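Local coordinates for protein putative decarboxylase involved in desferrioxamine biosynthesis (Erwinia amylovora, PDB 5O5C) that probably acts as a pyridoxal-phosphate-dependent lysine decarboxylase in the biosynthesis of the siderophore desferrioxamine, at residues 144-147 and 148-152; 387-390 and 391-395; 131-134 and 135-139; 396-399 and 400-404. All coordinates share one frame; numbering follows the deposited sequence.

Interaction 1: residues 144-147 and 148-152; sequences IEQK and VIDWT
Glu-145 and Ile-149 meet one turn apart on helix 140-156, an alpha-helix whose inner flank lies on the edge strand 163-167 of the large mixed sheet. This is the tight side. Ile-149 sends its CG1 branch back beside its own backbone N (chi1 -78°), which lets CD1 cross over Glu-145 CG at 3.7 Å and lie as near to OE2. The methylene part of the glutamate thus serves as a greasy neighbour, while its buried carboxylate is engaged elsewhere, OE2 forming a salt bridge with Arg-381 and accepting from the backbone N of Phe-166. Beneath the side chains the helical bonds are short and straight, as in Ile-149 N to Glu-145 O at 2.8 Å. A little further on, buried Val-148 O takes two bonds from Thr-152, one from OG1 at 2.9 Å and one from N at 3.0 Å, which pin the threonine hydroxyl against the helix. On another flank Lys-147 and Trp-151 turn their polar ends to the second subunit, NZ to Phe-71 O and NE1 to Asp-77 OD1. Solvent lies on the side of exposed Asp-150. Gln-146 next to it is well held, NE2 also bonding Asp-163 OD1 and OE1 weakly Lys-375. Bent at chi2 (68°), the glutamine swings its amide up the helix, and NE2 donates to Asp-150 OD1 at 3.1 Å, with OD1 lying in the amide plane but met from above the carboxylate plane.

Interaction 2: residues 387-390 and 391-395; sequences KMWL and TLRVS
The indole of Trp-389 and the guanidinium of Arg-393 run side by side in the same direction, one turn apart, with their planes 61° from each other. Trp-389 CH2 sits at the guanidinium edge, near its plane, 4.0 Å from Arg-393 NE; seen from the indole, the approach is oblique. With Arg-393 CZ 5.1 Å from the centroid of the six-membered ring, the cation-pi attraction is weak at most. The stronger hold on the arginine is its salt bridge from NE to Glu-89 of the second subunit, reached by a chain folded at chi2 and chi3. On a different side of the helix, Lys-387 O is gripped twice by Thr-391, by OG1 at 2.8 Å and by N at 3.1 Å, one from each side of the carbonyl plane. Placing OG1 beside the backbone N (chi1 -65°) turns the hydroxyl back toward that oxygen, and Gln-334 NE2 bonds the same OG1. Ser-395 leaves the helical path, and the chain passes into helix 397-420, where Leu-400 meets Thr-391. Helix 385-394 is wedged among neighbours: helix 116-128 packs on Lys-387 and Leu-390, and helix 140-156 lies against Met-388 and Trp-389.

Interaction 3: residues 131-134 and 135-139; sequences SVDT and WDQSA
A polar turn joins the loop 131-134 to the short, weakly bonded helix 135-138, and Thr-134 and Gln-137 meet at its centre, close to cofactor-binding residues: the Ser-131 side chain is about 4 Å from that of Thr-380, and the side chain of Asp-133 about 6 Å from a bound pyridoxal phosphate. Thr-134 OG1 is the hub. Set between its backbone N and carbonyl carbon (chi1 64°), it faces forward along the chain, donating to Asp-136 OD1, nearly in line with the C-O bond, and accepting from Gln-137 NE2. As modelled, the two bonds measure 2.5 Å from OG1 to OD1 and 2.6 Å from NE2 to OG1, shorter than usual and doubtful in exact length. The same amide nitrogen makes a weak second bond to Asp-133 OD2, the carboxylate being turned 74° from the amide. At the other end of that amide, OE1 is bonded to Asn-111 ND2 of the second subunit. The main chain of Thr-134 works equally hard: its O receives Gln-137 N at 3.2 Å and Ser-138 OG at 2.8 Å, from opposite faces of the carbonyl plane. Ser-138 OG is also paired with Thr-142 OG1, which ties the turn to helix 140-156. In chemical terms, Thr-134 relays bonds from amide to hydroxyl to carboxylate, and its hold on NE2, together with that of Asn-111 on OE1, sets the orientation of the Gln-137 amide.

Interaction 4: residues 396-399 and 400-404; sequences GPMA and LGNAF
Pro-397 O is held by two successive backbone nitrogens, Gly-401 N at 3.3 Å and, through a weak and strongly bent bond, Leu-400 N at 3.1 Å. This is the opening turn of helix 397-420, and its bonds are rather stretched: Ala-403 N reaches Ala-399 O only weakly, while Asn-402 N to Met-398 O, at 2.9 Å, is shorter. The side chains that meet are Met-398 and Asn-402, one turn apart and crossing at about a right angle. Met-398 CG starts out anti to the backbone N, then the chain bends to a nearly eclipsed chi2 of 25°; this exposed side chain is placed doubtfully, and no detail should rest on how closely it approaches Asn-402. Leu-400 packs on Phe-332 and Phe-333, and Pro-397 meets Trp-151 and Arg-155 of helix 140-156. Phe-27 of the second subunit lies against Ala-399 and Leu-400. Chemically, the turn rests on main-chain bonds and apolar contact. A proline in the first turn costs no helical bond, since no carbonyl within the helix awaits an N-H there, and at its carbonyl Gly-401 N carries the regular helical bond while Leu-400 N adds a weak one.

In the fold
All four contacts are local and all lie near the second subunit. Interactions 1, 2 and 3 are buried; interaction 4 is only partly so. The helices of interactions 1 and 2, 140-156 and 385-394, pack directly on one another, Ile-144 CG2 coming within 3.3 Å of Trp-389 CG. Interaction 4 continues the chain from interaction 2, its Pro-397 meeting both Leu-392 and Trp-151. Interaction 3 leads into the helix of interaction 1, and Val-132 touches Glu-145, yet it stays well clear of interactions 2 and 4. Regular helical bonding runs through interactions 1, 2 and 4, the last adding mainly apolar contact, whereas a hydroxyl-amide-carboxylate network replaces it in 131-139.

Interaction 1: residues 144-147 and 148-152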
loop_
_atom_site.group_PDB
_atom_site.type_symbol
_atom_site.label_atom_id
_atom_site.label_comp_id
_atom_site.label_asym_id
_atom_site.label_seq_id
_atom_site.Cartn_x
_atom_site.Cartn_y
_atom_site.Cartn_z
ATOM N N ILE B 144 7.711 -13.145 -11.487
ATOM C CA ILE B 144 8.838 -12.439 -10.861
ATOM C C ILE B 144 8.624 -12.287 -9.357
ATOM O O ILE B 144 9.493 -12.674 -8.553
ATOM C CB ILE B 144 9.146 -11.070 -11.496
ATOM C CG1 ILE B 144 9.876 -11.233 -12.818
ATOM C CG2 ILE B 144 9.981 -10.204 -10.574
ATOM C CD1 ILE B 144 9.784 -9.992 -13.681
ATOM N N GLU B 145 7.455 -11.805 -8.953
ATOM C CA GLU B 145 7.220 -11.657 -7.514
ATOM C C GLU B 145 7.460 -13.011 -6.777
ATOM O O GLU B 145 8.050 -13.050 -5.671
ATOM C CB GLU B 145 5.828 -11.107 -7.207
ATOM C CG GLU B 145 5.469 -11.221 -5.715
ATOM C CD GLU B 145 4.325 -10.343 -5.269
ATOM O OE1 GLU B 145 4.100 -9.312 -5.981
ATOM O OE2 GLU B 145 3.636 -10.717 -4.247
ATOM N N GLN B 146 6.952 -14.089 -7.372
ATOM C CA GLN B 146 7.064 -15.394 -6.757
ATOM C C GLN B 146 8.513 -15.797 -6.556
ATOM O O GLN B 146 8.851 -16.322 -5.511
ATOM C CB GLN B 146 6.352 -16.480 -7.543
ATOM C CG GLN B 146 6.194 -17.747 -6.706
ATOM C CD GLN B 146 5.249 -17.602 -5.528
ATOM O OE1 GLN B 146 4.101 -17.182 -5.691
ATOM N NE2 GLN B 146 5.710 -17.990 -4.330
ATOM N N LYS B 147 9.329 -15.515 -7.562
ATOM C CA LYS B 147 10.802 -15.624 -7.495
ATOM C C LYS B 147 11.408 -14.845 -6.350
ATOM O O LYS B 147 12.130 -15.383 -5.522
ATOM C CB LYS B 147 11.437 -15.161 -8.830
ATOM C CG LYS B 147 12.667 -15.928 -9.233
ATOM C CD LYS B 147 12.315 -17.136 -10.086
ATOM C CE LYS B 147 13.512 -18.060 -10.211
ATOM N NZ LYS B 147 13.180 -19.304 -10.957
ATOM N N VAL B 148 11.114 -13.558 -6.260
ATOM C CA VAL B 148 11.620 -12.818 -5.114
ATOM C C VAL B 148 11.198 -13.360 -3.762
ATOM O O VAL B 148 11.996 -13.387 -2.842
ATOM C CB VAL B 148 11.336 -11.305 -5.157
ATOM C CG1 VAL B 148 12.016 -10.636 -3.990
ATOM C CG2 VAL B 148 11.892 -10.701 -6.423
ATOM N N ILE B 149 9.921 -13.707 -3.639
ATOM C CA ILE B 149 9.380 -14.334 -2.477
ATOM C C ILE B 149 10.087 -15.629 -2.098
ATOM O O ILE B 149 10.490 -15.802 -0.932
ATOM C CB ILE B 149 7.871 -14.602 -2.685
ATOM C CG1 ILE B 149 7.139 -13.303 -2.470
ATOM C CG2 ILE B 149 7.336 -15.622 -1.701
ATOM C CD1 ILE B 149 5.691 -13.429 -2.749
ATOM N N ASP B 150 10.212 -16.515 -3.078
ATOM C CA ASP B 150 10.857 -17.832 -2.888
ATOM C C ASP B 150 12.311 -17.641 -2.529
ATOM O O ASP B 150 12.762 -18.293 -1.644
ATOM C CB ASP B 150 10.818 -18.691 -4.119
ATOM C CG ASP B 150 9.401 -19.182 -4.497
ATOM O OD1 ASP B 150 8.441 -19.282 -3.675
ATOM O OD2 ASP B 150 9.299 -19.512 -5.677
ATOM N N TRP B 151 13.025 -16.756 -3.214
ATOM C CA TRP B 151 14.398 -16.404 -2.812
ATOM C C TRP B 151 14.479 -15.903 -1.358
ATOM O O TRP B 151 15.405 -16.256 -0.613
ATOM C CB TRP B 151 14.989 -15.354 -3.756
ATOM C CG TRP B 151 16.361 -14.826 -3.348
ATOM C CD1 TRP B 151 17.561 -15.381 -3.678
ATOM C CD2 TRP B 151 16.667 -13.633 -2.583
ATOM N NE1 TRP B 151 18.587 -14.644 -3.143
ATOM C CE2 TRP B 151 18.081 -13.555 -2.484
ATOM C CE3 TRP B 151 15.893 -12.652 -1.949
ATOM C CZ2 TRP B 151 18.749 -12.532 -1.777
ATOM C CZ3 TRP B 151 16.561 -11.614 -1.235
ATOM C CH2 TRP B 151 17.985 -11.573 -1.168
ATOM N N THR B 152 13.535 -15.060 -0.957
ATOM C CA THR B 152 13.508 -14.594 0.439
ATOM C C THR B 152 13.282 -15.758 1.385
ATOM O O THR B 152 13.971 -15.930 2.386
ATOM C CB THR B 152 12.467 -13.477 0.649
ATOM O OG1 THR B 152 12.768 -12.420 -0.249
ATOM C CG2 THR B 152 12.588 -12.957 2.004
#

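Interaction 2: residues 387-390 and 391-395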
loop_
_atom_site.group_PDB
_atom_site.type_symbol
_atom_site.label_atom_id
_atom_site.label_comp_id
_atom_site.label_asym_id
_atom_site.label_seq_id
_atom_site.Cartn_x
_atom_site.Cartn_y
_atom_site.Cartn_z
ATOM N N LYS B 387 11.611 -4.202 -7.863
ATOM C CA LYS B 387 12.675 -3.484 -7.201
ATOM C C LYS B 387 13.701 -4.420 -6.612
ATOM O O LYS B 387 14.862 -4.173 -6.801
ATOM C CB LYS B 387 12.144 -2.549 -6.122
ATOM C CG LYS B 387 11.331 -1.407 -6.710
ATOM C CD LYS B 387 10.835 -0.412 -5.666
ATOM C CE LYS B 387 9.352 -0.562 -5.400
ATOM N NZ LYS B 387 8.867 0.610 -4.636
ATOM N N MET B 388 13.246 -5.462 -5.904
ATOM C CA MET B 388 14.104 -6.462 -5.335
ATOM C C MET B 388 14.608 -7.342 -6.462
ATOM O O MET B 388 15.720 -7.837 -6.400
ATOM C CB MET B 388 13.379 -7.285 -4.228
ATOM C CG MET B 388 13.381 -6.591 -2.870
ATOM S SD MET B 388 15.123 -6.591 -2.408
ATOM C CE MET B 388 15.547 -5.043 -1.993
ATOM N N TRP B 389 13.815 -7.488 -7.521
ATOM C CA TRP B 389 14.215 -8.324 -8.625
ATOM C C TRP B 389 15.357 -7.723 -9.419
ATOM O O TRP B 389 16.389 -8.428 -9.718
ATOM C CB TRP B 389 13.040 -8.650 -9.528
ATOM C CG TRP B 389 13.250 -9.927 -10.192
ATOM C CD1 TRP B 389 13.015 -11.197 -9.676
ATOM C CD2 TRP B 389 13.805 -10.115 -11.462
ATOM N NE1 TRP B 389 13.389 -12.149 -10.581
ATOM C CE2 TRP B 389 13.887 -11.518 -11.682
ATOM C CE3 TRP B 389 14.271 -9.235 -12.444
ATOM C CZ2 TRP B 389 14.359 -12.060 -12.864
ATOM C CZ3 TRP B 389 14.747 -9.750 -13.579
ATOM C CH2 TRP B 389 14.785 -11.172 -13.805
ATOM N N LEU B 390 15.200 -6.457 -9.778
ATOM C CA LEU B 390 16.283 -5.784 -10.487
ATOM C C LEU B 390 17.499 -5.505 -9.600
ATOM O O LEU B 390 18.609 -5.484 -10.106
ATOM C CB LEU B 390 15.841 -4.532 -11.226
ATOM C CG LEU B 390 14.871 -4.769 -12.401
ATOM C CD1 LEU B 390 14.251 -3.449 -12.817
ATOM C CD2 LEU B 390 15.442 -5.445 -13.626
ATOM N N THR B 391 17.320 -5.323 -8.295
ATOM C CA THR B 391 18.466 -5.148 -7.426
ATOM C C THR B 391 19.344 -6.396 -7.434
ATOM O O THR B 391 20.566 -6.297 -7.649
ATOM C CB THR B 391 18.061 -4.737 -5.999
ATOM O OG1 THR B 391 17.432 -3.428 -6.023
ATOM C CG2 THR B 391 19.254 -4.703 -5.111
ATOM N N LEU B 392 18.744 -7.558 -7.225
ATOM C CA LEU B 392 19.509 -8.800 -7.200
ATOM C C LEU B 392 20.156 -9.116 -8.558
ATOM O O LEU B 392 21.352 -9.498 -8.648
ATOM C CB LEU B 392 18.588 -9.913 -6.750
ATOM C CG LEU B 392 18.090 -9.688 -5.323
ATOM C CD1 LEU B 392 16.766 -10.336 -5.033
ATOM C CD2 LEU B 392 19.157 -10.123 -4.364
ATOM N N ARG B 393 19.394 -8.878 -9.628
ATOM C CA ARG B 393 19.872 -9.121 -10.953
ATOM C C ARG B 393 21.097 -8.231 -11.290
ATOM O O ARG B 393 22.102 -8.759 -11.791
ATOM C CB ARG B 393 18.741 -8.952 -11.966
ATOM C CG ARG B 393 19.153 -9.313 -13.409
ATOM C CD ARG B 393 19.567 -10.777 -13.572
ATOM N NE ARG B 393 18.605 -11.657 -12.876
ATOM C CZ ARG B 393 18.901 -12.793 -12.246
ATOM N NH1 ARG B 393 20.144 -13.283 -12.214
ATOM N NH2 ARG B 393 17.926 -13.447 -11.623
ATOM N N VAL B 394 21.030 -6.936 -10.957
ATOM C CA VAL B 394 22.060 -5.981 -11.361
ATOM C C VAL B 394 23.180 -6.046 -10.336
ATOM O O VAL B 394 24.292 -6.328 -10.671
ATOM C CB VAL B 394 21.544 -4.531 -11.455
ATOM C CG1 VAL B 394 22.683 -3.542 -11.693
ATOM C CG2 VAL B 394 20.523 -4.386 -12.555
ATOM N N SER B 395 22.839 -5.741 -9.090
ATOM C CA SER B 395 23.776 -5.628 -8.019
ATOM C C SER B 395 23.816 -7.006 -7.419
ATOM O O SER B 395 22.788 -7.677 -7.358
ATOM C CB SER B 395 23.233 -4.658 -6.979
ATOM O OG SER B 395 23.023 -3.351 -7.495
#

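Interaction 3: residues 131-134 and 135-139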
loop_
_atom_site.group_PDB
_atom_site.type_symbol
_atom_site.label_atom_id
_atom_site.label_comp_id
_atom_site.label_asym_id
_atom_site.label_seq_id
_atom_site.Cartn_x
_atom_site.Cartn_y
_atom_site.Cartn_z
ATOM N N SER B 131 -0.640 -4.420 -12.576
ATOM C CA SER B 131 -1.237 -4.814 -11.274
ATOM C C SER B 131 -1.047 -6.300 -10.986
ATOM O O SER B 131 -1.616 -7.142 -11.700
ATOM C CB SER B 131 -2.732 -4.502 -11.272
ATOM O OG SER B 131 -3.326 -4.899 -10.037
ATOM N N VAL B 132 -0.294 -6.639 -9.935
ATOM C CA VAL B 132 0.123 -8.024 -9.675
ATOM C C VAL B 132 -0.820 -8.844 -8.789
ATOM O O VAL B 132 -0.435 -9.891 -8.282
ATOM C CB VAL B 132 1.550 -8.119 -9.108
ATOM C CG1 VAL B 132 2.527 -7.372 -9.993
ATOM C CG2 VAL B 132 1.642 -7.602 -7.685
ATOM N N ASP B 133 -2.055 -8.376 -8.629
ATOM C CA ASP B 133 -3.094 -9.161 -8.023
ATOM C C ASP B 133 -3.502 -10.355 -8.893
ATOM O O ASP B 133 -3.732 -11.429 -8.352
ATOM C CB ASP B 133 -4.282 -8.310 -7.601
ATOM C CG ASP B 133 -4.902 -7.550 -8.724
ATOM O OD1 ASP B 133 -4.169 -7.153 -9.655
ATOM O OD2 ASP B 133 -6.125 -7.355 -8.684
ATOM N N THR B 134 -3.515 -10.192 -10.216
ATOM C CA THR B 134 -3.889 -11.284 -11.092
ATOM C C THR B 134 -2.952 -11.480 -12.249
ATOM O O THR B 134 -2.298 -10.566 -12.750
ATOM C CB THR B 134 -5.332 -11.133 -11.679
ATOM O OG1 THR B 134 -5.381 -9.964 -12.502
ATOM C CG2 THR B 134 -6.367 -11.035 -10.605
ATOM N N TRP B 135 -2.926 -12.693 -12.742
ATOM C CA TRP B 135 -2.058 -12.985 -13.896
ATOM C C TRP B 135 -2.484 -12.120 -15.116
ATOM O O TRP B 135 -1.622 -11.540 -15.845
ATOM C CB TRP B 135 -2.015 -14.468 -14.194
ATOM C CG TRP B 135 -1.696 -14.766 -15.573
ATOM C CD1 TRP B 135 -2.580 -14.858 -16.614
ATOM C CD2 TRP B 135 -0.423 -14.983 -16.110
ATOM N NE1 TRP B 135 -1.929 -15.119 -17.748
ATOM C CE2 TRP B 135 -0.594 -15.214 -17.473
ATOM C CE3 TRP B 135 0.854 -15.092 -15.554
ATOM C CZ2 TRP B 135 0.453 -15.495 -18.300
ATOM C CZ3 TRP B 135 1.849 -15.327 -16.339
ATOM C CH2 TRP B 135 1.670 -15.547 -17.724
ATOM N N ASP B 136 -3.775 -11.925 -15.265
ATOM C CA ASP B 136 -4.285 -11.182 -16.445
ATOM C C ASP B 136 -4.090 -9.640 -16.383
ATOM O O ASP B 136 -4.513 -8.944 -17.290
ATOM C CB ASP B 136 -5.709 -11.594 -16.767
ATOM C CG ASP B 136 -6.703 -11.202 -15.717
ATOM O OD1 ASP B 136 -6.368 -10.432 -14.804
ATOM O OD2 ASP B 136 -7.822 -11.733 -15.747
ATOM N N GLN B 137 -3.411 -9.133 -15.351
ATOM C CA GLN B 137 -3.013 -7.724 -15.297
ATOM C C GLN B 137 -1.453 -7.589 -15.124
ATOM O O GLN B 137 -0.883 -6.485 -15.056
ATOM C CB GLN B 137 -3.759 -7.029 -14.155
ATOM C CG GLN B 137 -5.271 -7.207 -14.102
ATOM C CD GLN B 137 -5.866 -6.698 -12.810
ATOM O OE1 GLN B 137 -5.866 -5.508 -12.541
ATOM N NE2 GLN B 137 -6.345 -7.605 -11.987
ATOM N N SER B 138 -0.754 -8.697 -15.087
ATOM C CA SER B 138 0.693 -8.664 -14.921
ATOM C C SER B 138 1.563 -9.659 -15.702
ATOM O O SER B 138 2.727 -9.405 -15.898
ATOM C CB SER B 138 1.023 -8.771 -13.431
ATOM O OG SER B 138 0.424 -9.932 -12.887
ATOM N N ALA B 139 1.058 -10.790 -16.096
ATOM C CA ALA B 139 1.934 -11.812 -16.689
ATOM C C ALA B 139 3.204 -12.081 -15.856
ATOM O O ALA B 139 3.089 -12.414 -14.676
ATOM C CB ALA B 139 2.235 -11.495 -18.151
#

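Interaction 4: residues 396-399 and 400-404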
loop_
_atom_site.group_PDB
_atom_site.type_symbol
_atom_site.label_atom_id
_atom_site.label_comp_id
_atom_site.label_asym_id
_atom_site.label_seq_id
_atom_site.Cartn_x
_atom_site.Cartn_y
_atom_site.Cartn_z
ATOM N N GLY B 396 24.941 -7.486 -6.941
ATOM C CA GLY B 396 24.822 -8.748 -6.122
ATOM C C GLY B 396 23.767 -8.711 -4.974
ATOM O O GLY B 396 23.363 -7.643 -4.519
ATOM N N PRO B 397 23.278 -9.879 -4.523
ATOM C CA PRO B 397 22.880 -10.029 -3.132
ATOM C C PRO B 397 24.056 -9.723 -2.156
ATOM O O PRO B 397 23.827 -9.177 -1.065
ATOM C CB PRO B 397 22.453 -11.510 -3.035
ATOM C CG PRO B 397 22.751 -12.101 -4.359
ATOM C CD PRO B 397 22.807 -11.006 -5.340
ATOM N N MET B 398 25.296 -10.065 -2.552
ATOM C CA MET B 398 26.468 -9.756 -1.710
ATOM C C MET B 398 26.766 -8.252 -1.673
ATOM O O MET B 398 27.335 -7.743 -0.701
ATOM C CB MET B 398 27.727 -10.541 -2.136
ATOM C CG MET B 398 28.923 -10.371 -1.170
ATOM S SD MET B 398 28.615 -9.917 0.586
ATOM C CE MET B 398 30.190 -10.353 1.310
ATOM N N ALA B 399 26.381 -7.529 -2.715
ATOM C CA ALA B 399 26.451 -6.070 -2.659
ATOM C C ALA B 399 25.551 -5.516 -1.521
ATOM O O ALA B 399 25.938 -4.605 -0.854
ATOM C CB ALA B 399 26.082 -5.469 -3.988
ATOM N N LEU B 400 24.370 -6.100 -1.285
ATOM C CA LEU B 400 23.497 -5.659 -0.181
ATOM C C LEU B 400 24.058 -5.953 1.217
ATOM O O LEU B 400 23.969 -5.144 2.141
ATOM C CB LEU B 400 22.096 -6.267 -0.355
ATOM C CG LEU B 400 21.314 -5.795 -1.601
ATOM C CD1 LEU B 400 20.067 -6.622 -1.855
ATOM C CD2 LEU B 400 20.905 -4.375 -1.426
ATOM N N GLY B 401 24.631 -7.134 1.342
ATOM C CA GLY B 401 25.258 -7.602 2.572
ATOM C C GLY B 401 26.479 -6.817 2.930
ATOM O O GLY B 401 26.733 -6.630 4.116
ATOM N N ASN B 402 27.242 -6.393 1.920
ATOM C CA ASN B 402 28.444 -5.567 2.105
ATOM C C ASN B 402 28.076 -4.235 2.697
ATOM O O ASN B 402 28.722 -3.781 3.629
ATOM C CB ASN B 402 29.230 -5.322 0.800
ATOM C CG ASN B 402 29.965 -6.553 0.294
ATOM O OD1 ASN B 402 30.296 -7.452 1.063
ATOM N ND2 ASN B 402 30.182 -6.616 -1.023
ATOM N N ALA B 403 27.060 -3.609 2.113
ATOM C CA ALA B 403 26.481 -2.382 2.643
ATOM C C ALA B 403 25.999 -2.555 4.068
ATOM O O ALA B 403 26.367 -1.774 4.923
ATOM C CB ALA B 403 25.326 -1.932 1.783
ATOM N N PHE B 404 25.203 -3.588 4.316
ATOM C CA PHE B 404 24.568 -3.727 5.626
ATOM C C PHE B 404 25.645 -3.965 6.706
ATOM O O PHE B 404 25.628 -3.316 7.766
ATOM C CB PHE B 404 23.545 -4.844 5.663
ATOM C CG PHE B 404 22.472 -4.610 6.649
ATOM C CD1 PHE B 404 21.471 -3.684 6.370
ATOM C CD2 PHE B 404 22.436 -5.282 7.849
ATOM C CE1 PHE B 404 20.480 -3.415 7.269
ATOM C CE2 PHE B 404 21.432 -5.020 8.773
ATOM C CZ PHE B 404 20.445 -4.097 8.472
#